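Local coordinates for BH2414 protein (Bacillus halodurans, PDB 3ON1) that is of unknown function but belongs to the L7Ae/L30e/S12e/Gadd45 family, whose best-known members bind RNA, so that an RNA-related role is possible, at residues Val35-Ala44 with Ile61-Leu72; Lys5-Ala13 with Phe91-Ile99. All blocks are in the same frame, centred on the assembly; numbering follows the deposited sequence. Where two conformers were deposited one is given.

Contact 1. Residues Val35-Ala44 with Ile61-Leu72; sequences VTLVILSSDA and IPVKVVGNRQML
Leu40 N meets Lys64 O at 2.7 Å, nearly straight (173°) and with the donor almost in line with the carbonyl. Val38 and Leu40 reach across with both N and O: Val38 N donates to Pro62 O, Lys64 N to Val38 O (2.9 Å) and Val66 N to Leu40 O, while the CA-H groups of Val63 and Val65 turn to the same two carbonyl oxygens. These are the parallel strands of a beta-alpha-beta crossover, in the alpha/beta fold of the L7Ae/L30e family. Val38, Leu40, Val63 and Val65 share the face toward the connecting helix 46-59, where Leu40 CD1 meets Val63 CG1 at 3.6 Å. Under the other face, Ile39 CG2 touches Val66 CG2 (3.6 Å) and reaches Leu72 CD2; Lys64 points there too, its NZ salt-bridged to Asp100. Further along, the bond from Ser42 N to Val66 O is long (3.2 Å) and bent, the donor well above the carbonyl plane. Ser41 OG accepts from Asp43 N at 3.0 Å, an ST turn. A water joins Ser42 OG to Gly67 O. In the conformer described, Asp43 OD1 accepts from Arg69 N (3.2 Å) on its anti side, the donor tilted somewhat out of the carboxylate plane; the carboxylate lies alongside the Asn68 side chain, its plane nearly parallel to the amide's. Asn68 N-caps helix 69-75, its OD1 taking Met71 N at 2.8 Å, and Arg69 NH2 bends back to Asp43 O in a weak bond.

Contact 2. Residues Lys5-Ala13 with Phe91-Ile99; sequences KWLSLLGLA and FSRKLAALI
Ala13 CB sits over one face of the Phe91 ring, 3.9 Å from its centroid, in one of two CH-pi contacts that mark the ends of this helix pair. In the other, Ile99 CG1 lies 3.9 Å from the centroid of the five-membered ring of Trp6, only 14° off the normal, while Leu7 CG backs the opposite face of the indole. Trp6 takes the torsion that sets CG between its N and carbonyl carbon (chi1 69°), which brings the ring in front of Ile99. Apolar side-chain contacts make up most of the rest. Leu9 is a knob in a hole made by Phe91, Lys94, Leu95 and Leu98: its CD1 leans on Phe91 CE1 (3.6 Å), and its CD2 presses on Lys94 CG (3.5 Å). Trp6 CB meets Leu98 CB at 3.8 Å, and Leu95 CD2 reaches the backbone at Trp6 O (3.4 Å). No hydrogen bond crosses. The segment axes run antiparallel, 162° apart, and approach to 9.4 Å. Both helices lie on one face of the sheet: Leu10 and Leu95 go down onto strands 37-41 and 83-86, Trp6 and Ile99 onto edge strand 63-66, and helix 69-75 meets Trp6, Leu7 and Leu10.

Starting from the N terminus, helix 5-15 supplies the first half of contact 2, whose partner, helix 89-100, comes at the very end of the chain; that contact therefore closes a loop holding every strand of the sheet. Contact 1 is nested inside it and closes a short loop that leaves the sheet after strand 37-41, runs through helix 46-59 and returns at strand 63-66. Contact 1 thus pairs two strands and leads into helix 69-75, whereas contact 2 brings the terminal helices together against the sheet. The two touch directly: Val66 CG2 packs on Trp6 CH2 at 3.5 Å, Val66 CG1 meets Ile99 CG2, and Thr36 OG1 is probably hydrogen-bonded to Ser92 OG.

Contact 1. Residues Val35-Ala44 with Ile61-Leu72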
loop_
_atom_site.group_PDB
_atom_site.type_symbol
_atom_site.label_atom_id
_atom_site.label_comp_id
_atom_site.label_asym_id
_atom_site.label_seq_id
_atom_site.Cartn_x
_atom_site.Cartn_y
_atom_site.Cartn_z
ATOM N N VAL A 35 8.912 3.242 4.445
ATOM C CA VAL A 35 7.811 3.090 3.473
ATOM C C VAL A 35 7.674 4.345 2.610
ATOM O O VAL A 35 7.670 5.464 3.129
ATOM C CB VAL A 35 6.477 2.738 4.200
ATOM C CG1 VAL A 35 5.260 2.981 3.316
ATOM C CG2 VAL A 35 6.498 1.287 4.641
ATOM N N THR A 36 7.590 4.154 1.293
ATOM C CA THR A 36 7.511 5.284 0.358
ATOM C C THR A 36 6.185 5.388 -0.404
ATOM O O THR A 36 5.992 6.306 -1.207
ATOM C CB THR A 36 8.709 5.321 -0.619
ATOM O OG1 THR A 36 9.044 3.989 -1.045
ATOM C CG2 THR A 36 9.908 5.968 0.053
ATOM N N LEU A 37 5.283 4.441 -0.156
ATOM C CA LEU A 37 3.922 4.492 -0.696
ATOM C C LEU A 37 3.029 3.635 0.174
ATOM O O LEU A 37 3.416 2.536 0.576
ATOM C CB LEU A 37 3.862 3.988 -2.149
ATOM C CG LEU A 37 2.482 3.741 -2.788
ATOM C CD1 LEU A 37 1.712 5.041 -3.031
ATOM C CD2 LEU A 37 2.618 2.988 -4.094
ATOM N N VAL A 38 1.834 4.141 0.458
ATOM C CA VAL A 38 0.815 3.347 1.134
ATOM C C VAL A 38 -0.360 3.143 0.189
ATOM O O VAL A 38 -0.839 4.082 -0.438
ATOM C CB VAL A 38 0.369 3.999 2.464
ATOM C CG1 VAL A 38 -0.830 3.265 3.060
ATOM C CG2 VAL A 38 1.536 4.003 3.452
ATOM N N ILE A 39 -0.780 1.890 0.065
ATOM C CA ILE A 39 -1.970 1.533 -0.696
ATOM C C ILE A 39 -3.049 1.092 0.277
ATOM O O ILE A 39 -2.833 0.187 1.084
ATOM C CB ILE A 39 -1.668 0.434 -1.735
ATOM C CG1 ILE A 39 -0.731 0.983 -2.818
ATOM C CG2 ILE A 39 -2.967 -0.096 -2.355
ATOM C CD1 ILE A 39 -0.081 -0.084 -3.695
ATOM N N LEU A 40 -4.199 1.755 0.207
ATOM C CA LEU A 40 -5.329 1.438 1.071
ATOM C C LEU A 40 -6.446 0.851 0.241
ATOM O O LEU A 40 -6.785 1.388 -0.805
ATOM C CB LEU A 40 -5.860 2.704 1.741
ATOM C CG LEU A 40 -5.104 3.389 2.867
ATOM C CD1 LEU A 40 -5.798 4.699 3.178
ATOM C CD2 LEU A 40 -5.081 2.494 4.088
ATOM N N SER A 41 -7.030 -0.245 0.714
ATOM C CA SER A 41 -8.223 -0.788 0.081
ATOM C C SER A 41 -9.363 0.221 0.144
ATOM O O SER A 41 -9.539 0.892 1.168
ATOM C CB SER A 41 -8.657 -2.072 0.785
ATOM O OG SER A 41 -9.887 -2.525 0.247
ATOM N N SER A 42 -10.145 0.315 -0.932
ATOM C CA SER A 42 -11.374 1.123 -0.904
ATOM C C SER A 42 -12.330 0.688 0.212
ATOM O O SER A 42 -13.140 1.491 0.688
ATOM C CB SER A 42 -12.096 1.080 -2.250
ATOM O OG SER A 42 -11.289 1.625 -3.278
ATOM N N ASP A 43 -12.196 -0.578 0.614
ATOM C CA ASP A 43 -13.000 -1.219 1.659
ATOM C C ASP A 43 -12.598 -0.852 3.067
ATOM O O ASP A 43 -13.362 -1.082 4.008
ATOM C CB ASP A 43 -12.857 -2.731 1.555
ATOM C CG ASP A 43 -13.650 -3.297 0.436
ATOM O OD1 ASP A 43 -13.251 -4.355 -0.083
ATOM O OD2 ASP A 43 -14.672 -2.679 0.076
ATOM N N ALA A 44 -11.389 -0.316 3.209
ATOM C CA ALA A 44 -10.814 -0.002 4.519
ATOM C C ALA A 44 -11.813 0.858 5.274
ATOM O O ALA A 44 -12.503 1.684 4.671
ATOM C CB ALA A 44 -9.493 0.750 4.367
ATOM N N ILE A 61 4.143 11.130 2.369
ATOM C CA ILE A 61 4.169 9.836 1.703
ATOM C C ILE A 61 2.856 9.690 0.933
ATOM O O ILE A 61 1.776 9.860 1.511
ATOM C CB ILE A 61 4.337 8.682 2.727
ATOM C CG1 ILE A 61 5.662 8.811 3.494
ATOM C CG2 ILE A 61 4.241 7.318 2.051
ATOM C CD1 ILE A 61 6.910 8.833 2.620
ATOM N N PRO A 62 2.937 9.391 -0.378
ATOM C CA PRO A 62 1.704 9.217 -1.144
ATOM C C PRO A 62 0.851 8.066 -0.612
ATOM O O PRO A 62 1.385 7.042 -0.162
ATOM C CB PRO A 62 2.203 8.919 -2.563
ATOM C CG PRO A 62 3.602 8.463 -2.391
ATOM C CD PRO A 62 4.127 9.253 -1.230
ATOM N N VAL A 63 -0.462 8.272 -0.639
ATOM C CA VAL A 63 -1.443 7.259 -0.261
ATOM C C VAL A 63 -2.418 7.106 -1.414
ATOM O O VAL A 63 -2.991 8.095 -1.894
ATOM C CB VAL A 63 -2.244 7.649 1.009
ATOM C CG1 VAL A 63 -3.280 6.571 1.351
ATOM C CG2 VAL A 63 -1.327 7.872 2.188
ATOM N N LYS A 64 -2.608 5.870 -1.857
ATOM C CA LYS A 64 -3.606 5.579 -2.879
ATOM C C LYS A 64 -4.723 4.768 -2.258
ATOM O O LYS A 64 -4.475 3.879 -1.445
ATOM C CB LYS A 64 -2.998 4.824 -4.073
ATOM C CG LYS A 64 -1.815 5.522 -4.730
ATOM C CD LYS A 64 -2.182 6.890 -5.276
ATOM C CE LYS A 64 -0.931 7.671 -5.634
ATOM N NZ LYS A 64 -1.260 9.087 -5.970
ATOM N N VAL A 65 -5.955 5.096 -2.624
ATOM C CA VAL A 65 -7.110 4.317 -2.194
ATOM C C VAL A 65 -7.663 3.610 -3.424
ATOM O O VAL A 65 -8.198 4.254 -4.323
ATOM C CB VAL A 65 -8.183 5.195 -1.511
ATOM C CG1 VAL A 65 -9.381 4.339 -1.088
ATOM C CG2 VAL A 65 -7.585 5.917 -0.311
ATOM N N VAL A 66 -7.508 2.289 -3.465
ATOM C CA VAL A 66 -7.809 1.504 -4.671
ATOM C C VAL A 66 -8.329 0.103 -4.377
ATOM O O VAL A 66 -8.108 -0.439 -3.290
ATOM C CB VAL A 66 -6.566 1.358 -5.591
ATOM C CG1 VAL A 66 -6.283 2.639 -6.343
ATOM C CG2 VAL A 66 -5.350 0.894 -4.807
ATOM N N GLY A 67 -9.004 -0.478 -5.367
ATOM C CA GLY A 67 -9.402 -1.885 -5.349
ATOM C C GLY A 67 -10.335 -2.264 -4.223
ATOM O O GLY A 67 -11.186 -1.487 -3.821
ATOM N N ASN A 68 -10.192 -3.492 -3.748
ATOM C CA ASN A 68 -10.882 -3.955 -2.557
ATOM C C ASN A 68 -9.939 -4.914 -1.844
ATOM O O ASN A 68 -8.863 -5.228 -2.371
ATOM C CB ASN A 68 -12.229 -4.601 -2.907
ATOM C CG ASN A 68 -12.083 -5.807 -3.803
ATOM O OD1 ASN A 68 -11.199 -6.634 -3.600
ATOM N ND2 ASN A 68 -12.955 -5.921 -4.800
ATOM N N ARG A 69 -10.315 -5.372 -0.654
ATOM C CA ARG A 69 -9.391 -6.176 0.145
ATOM C C ARG A 69 -9.123 -7.561 -0.455
ATOM O O ARG A 69 -8.056 -8.132 -0.238
ATOM C CB ARG A 69 -9.824 -6.251 1.613
ATOM C CG ARG A 69 -11.119 -7.005 1.879
ATOM C CD ARG A 69 -11.473 -6.939 3.358
ATOM N NE ARG A 69 -11.799 -5.571 3.754
ATOM C CZ ARG A 69 -12.005 -5.168 5.005
ATOM N NH1 ARG A 69 -11.897 -6.017 6.022
ATOM N NH2 ARG A 69 -12.297 -3.900 5.240
ATOM N N GLN A 70 -10.078 -8.067 -1.231
ATOM C CA GLN A 70 -9.923 -9.346 -1.927
ATOM C C GLN A 70 -8.871 -9.259 -3.033
ATOM O O GLN A 70 -7.942 -10.075 -3.067
ATOM C CB GLN A 70 -11.277 -9.830 -2.478
ATOM C CG GLN A 70 -12.288 -10.230 -1.400
ATOM C CD GLN A 70 -12.974 -9.048 -0.733
ATOM O OE1 GLN A 70 -13.112 -7.969 -1.323
ATOM N NE2 GLN A 70 -13.412 -9.246 0.504
HETATM N N MSE A 71 -9.013 -8.273 -3.917
HETATM C CA MSE A 71 -8.053 -8.028 -4.996
HETATM C C MSE A 71 -6.640 -7.779 -4.465
HETATM O O MSE A 71 -5.669 -8.286 -5.021
HETATM C CB MSE A 71 -8.475 -6.817 -5.830
HETATM C CG MSE A 71 -9.762 -6.965 -6.611
HETATM SE SE MSE A 71 -10.400 -5.192 -7.151
HETATM C CE MSE A 71 -8.711 -4.524 -7.843
ATOM N N LEU A 72 -6.532 -6.987 -3.399
ATOM C CA LEU A 72 -5.218 -6.660 -2.822
ATOM C C LEU A 72 -4.554 -7.879 -2.198
ATOM O O LEU A 72 -3.377 -8.149 -2.438
ATOM C CB LEU A 72 -5.340 -5.535 -1.792
ATOM C CG LEU A 72 -5.567 -4.122 -2.320
ATOM C CD1 LEU A 72 -5.517 -3.145 -1.155
ATOM C CD2 LEU A 72 -4.524 -3.759 -3.374
HETATM O O HOH W 1 -11.578 0.756 -5.841
#

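Contact 2. Residues Lys5-Ala13 with Phe91-Ile99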
loop_
_atom_site.group_PDB
_atom_site.type_symbol
_atom_site.label_atom_id
_atom_site.label_comp_id
_atom_site.label_asym_id
_atom_site.label_seq_id
_atom_site.Cartn_x
_atom_site.Cartn_y
_atom_site.Cartn_z
ATOM N N LYS A 5 -2.060 -3.792 -14.458
ATOM C CA LYS A 5 -0.606 -3.714 -14.364
ATOM C C LYS A 5 -0.143 -3.497 -12.920
ATOM O O LYS A 5 0.847 -4.095 -12.483
ATOM C CB LYS A 5 -0.061 -2.604 -15.268
ATOM C CG LYS A 5 -0.107 -2.920 -16.759
ATOM C CD LYS A 5 0.311 -1.700 -17.580
ATOM C CE LYS A 5 0.300 -1.980 -19.081
ATOM N NZ LYS A 5 1.376 -2.918 -19.524
ATOM N N TRP A 6 -0.849 -2.650 -12.174
ATOM C CA TRP A 6 -0.408 -2.366 -10.808
ATOM C C TRP A 6 -0.609 -3.552 -9.867
ATOM O O TRP A 6 0.174 -3.743 -8.944
ATOM C CB TRP A 6 -0.988 -1.062 -10.242
ATOM C CG TRP A 6 -2.458 -1.039 -9.963
ATOM C CD1 TRP A 6 -3.437 -0.594 -10.800
ATOM C CD2 TRP A 6 -3.114 -1.431 -8.749
ATOM N NE1 TRP A 6 -4.667 -0.701 -10.193
ATOM C CE2 TRP A 6 -4.497 -1.209 -8.932
ATOM C CE3 TRP A 6 -2.667 -1.946 -7.524
ATOM C CZ2 TRP A 6 -5.443 -1.498 -7.939
ATOM C CZ3 TRP A 6 -3.608 -2.231 -6.536
ATOM C CH2 TRP A 6 -4.982 -2.007 -6.753
ATOM N N LEU A 7 -1.636 -4.359 -10.114
ATOM C CA LEU A 7 -1.838 -5.568 -9.315
ATOM C C LEU A 7 -0.724 -6.586 -9.543
ATOM O O LEU A 7 -0.222 -7.192 -8.593
ATOM C CB LEU A 7 -3.209 -6.189 -9.602
ATOM C CG LEU A 7 -4.376 -5.418 -8.988
ATOM C CD1 LEU A 7 -5.673 -5.856 -9.643
ATOM C CD2 LEU A 7 -4.435 -5.611 -7.475
ATOM N N SER A 8 -0.351 -6.766 -10.808
ATOM C CA SER A 8 0.741 -7.661 -11.178
ATOM C C SER A 8 2.058 -7.199 -10.560
ATOM O O SER A 8 2.806 -8.003 -10.004
ATOM C CB SER A 8 0.873 -7.742 -12.699
ATOM O OG SER A 8 1.998 -8.523 -13.060
ATOM N N LEU A 9 2.324 -5.898 -10.647
ATOM C CA LEU A 9 3.543 -5.321 -10.083
ATOM C C LEU A 9 3.590 -5.465 -8.559
ATOM O O LEU A 9 4.657 -5.707 -7.981
ATOM C CB LEU A 9 3.694 -3.855 -10.494
ATOM C CG LEU A 9 5.078 -3.273 -10.193
ATOM C CD1 LEU A 9 6.172 -3.981 -10.990
ATOM C CD2 LEU A 9 5.105 -1.779 -10.455
ATOM N N LEU A 10 2.434 -5.324 -7.919
ATOM C CA LEU A 10 2.316 -5.530 -6.473
ATOM C C LEU A 10 2.734 -6.958 -6.093
ATOM O O LEU A 10 3.415 -7.168 -5.084
ATOM C CB LEU A 10 0.888 -5.215 -6.022
ATOM C CG LEU A 10 0.580 -4.875 -4.563
ATOM C CD1 LEU A 10 1.439 -3.726 -4.039
ATOM C CD2 LEU A 10 -0.897 -4.537 -4.435
ATOM N N GLY A 11 2.343 -7.925 -6.925
ATOM C CA GLY A 11 2.758 -9.320 -6.765
ATOM C C GLY A 11 4.265 -9.503 -6.811
ATOM O O GLY A 11 4.833 -10.248 -6.013
ATOM N N LEU A 12 4.917 -8.821 -7.749
ATOM C CA LEU A 12 6.376 -8.852 -7.825
ATOM C C LEU A 12 7.026 -8.214 -6.598
ATOM O O LEU A 12 8.057 -8.697 -6.125
ATOM C CB LEU A 12 6.878 -8.185 -9.109
ATOM C CG LEU A 12 6.419 -8.814 -10.432
ATOM C CD1 LEU A 12 7.149 -8.156 -11.581
ATOM C CD2 LEU A 12 6.650 -10.319 -10.471
ATOM N N ALA A 13 6.424 -7.137 -6.088
ATOM C CA ALA A 13 6.913 -6.484 -4.867
ATOM C C ALA A 13 6.830 -7.441 -3.676
ATOM O O ALA A 13 7.749 -7.510 -2.855
ATOM C CB ALA A 13 6.133 -5.197 -4.589
ATOM N N PHE A 91 9.587 0.594 -6.725
ATOM C CA PHE A 91 8.234 0.042 -6.768
ATOM C C PHE A 91 7.190 1.109 -6.404
ATOM O O PHE A 91 6.141 1.206 -7.043
ATOM C CB PHE A 91 8.115 -1.163 -5.830
ATOM C CG PHE A 91 8.486 -2.476 -6.467
ATOM C CD1 PHE A 91 7.564 -3.161 -7.249
ATOM C CD2 PHE A 91 9.743 -3.038 -6.267
ATOM C CE1 PHE A 91 7.885 -4.375 -7.836
ATOM C CE2 PHE A 91 10.077 -4.269 -6.852
ATOM C CZ PHE A 91 9.142 -4.933 -7.638
ATOM N N SER A 92 7.478 1.904 -5.376
ATOM C CA SER A 92 6.548 2.947 -4.948
ATOM C C SER A 92 6.240 3.925 -6.080
ATOM O O SER A 92 5.076 4.249 -6.318
ATOM C CB SER A 92 7.077 3.686 -3.719
ATOM O OG SER A 92 7.072 2.836 -2.592
ATOM N N ARG A 93 7.287 4.392 -6.762
ATOM C CA ARG A 93 7.137 5.342 -7.867
ATOM C C ARG A 93 6.266 4.745 -8.963
ATOM O O ARG A 93 5.275 5.351 -9.380
ATOM C CB ARG A 93 8.503 5.752 -8.433
ATOM C CG ARG A 93 9.185 6.874 -7.667
ATOM C CD ARG A 93 10.323 7.506 -8.464
ATOM N NE ARG A 93 11.313 6.515 -8.867
ATOM C CZ ARG A 93 12.342 6.145 -8.116
ATOM N NH1 ARG A 93 12.525 6.695 -6.923
ATOM N NH2 ARG A 93 13.191 5.232 -8.560
ATOM N N LYS A 94 6.621 3.536 -9.391
ATOM C CA LYS A 94 5.941 2.877 -10.499
ATOM C C LYS A 94 4.485 2.521 -10.174
ATOM O O LYS A 94 3.592 2.733 -11.001
ATOM C CB LYS A 94 6.733 1.647 -10.955
ATOM C CG LYS A 94 6.227 1.008 -12.252
ATOM C CD LYS A 94 6.313 1.971 -13.413
ATOM C CE LYS A 94 6.390 1.235 -14.735
ATOM N NZ LYS A 94 6.681 2.198 -15.813
ATOM N N LEU A 95 4.248 1.994 -8.972
ATOM C CA LEU A 95 2.884 1.679 -8.551
ATOM C C LEU A 95 2.017 2.937 -8.537
ATOM O O LEU A 95 0.886 2.913 -9.014
ATOM C CB LEU A 95 2.872 0.994 -7.181
ATOM C CG LEU A 95 3.361 -0.458 -7.159
ATOM C CD1 LEU A 95 3.731 -0.866 -5.741
ATOM C CD2 LEU A 95 2.336 -1.417 -7.763
ATOM N N ALA A 96 2.558 4.037 -8.015
ATOM C CA ALA A 96 1.819 5.297 -7.957
ATOM C C ALA A 96 1.486 5.794 -9.363
ATOM O O ALA A 96 0.359 6.213 -9.623
ATOM C CB ALA A 96 2.599 6.352 -7.175
ATOM N N ALA A 97 2.459 5.723 -10.271
ATOM C CA ALA A 97 2.255 6.141 -11.660
ATOM C C ALA A 97 1.162 5.320 -12.340
ATOM O O ALA A 97 0.326 5.868 -13.058
ATOM C CB ALA A 97 3.556 6.051 -12.442
ATOM N N LEU A 98 1.158 4.013 -12.086
ATOM C CA LEU A 98 0.173 3.117 -12.683
ATOM C C LEU A 98 -1.229 3.401 -12.152
ATOM O O LEU A 98 -2.194 3.473 -12.921
ATOM C CB LEU A 98 0.560 1.656 -12.443
ATOM C CG LEU A 98 1.734 1.117 -13.266
ATOM C CD1 LEU A 98 2.193 -0.215 -12.703
ATOM C CD2 LEU A 98 1.356 0.985 -14.736
ATOM N N ILE A 99 -1.329 3.583 -10.839
ATOM C CA ILE A 99 -2.588 3.946 -10.196
ATOM C C ILE A 99 -3.074 5.332 -10.667
ATOM O O ILE A 99 -4.265 5.516 -10.937
ATOM C CB ILE A 99 -2.467 3.851 -8.649
ATOM C CG1 ILE A 99 -2.309 2.382 -8.222
ATOM C CG2 ILE A 99 -3.674 4.489 -7.959
ATOM C CD1 ILE A 99 -1.729 2.181 -6.820
#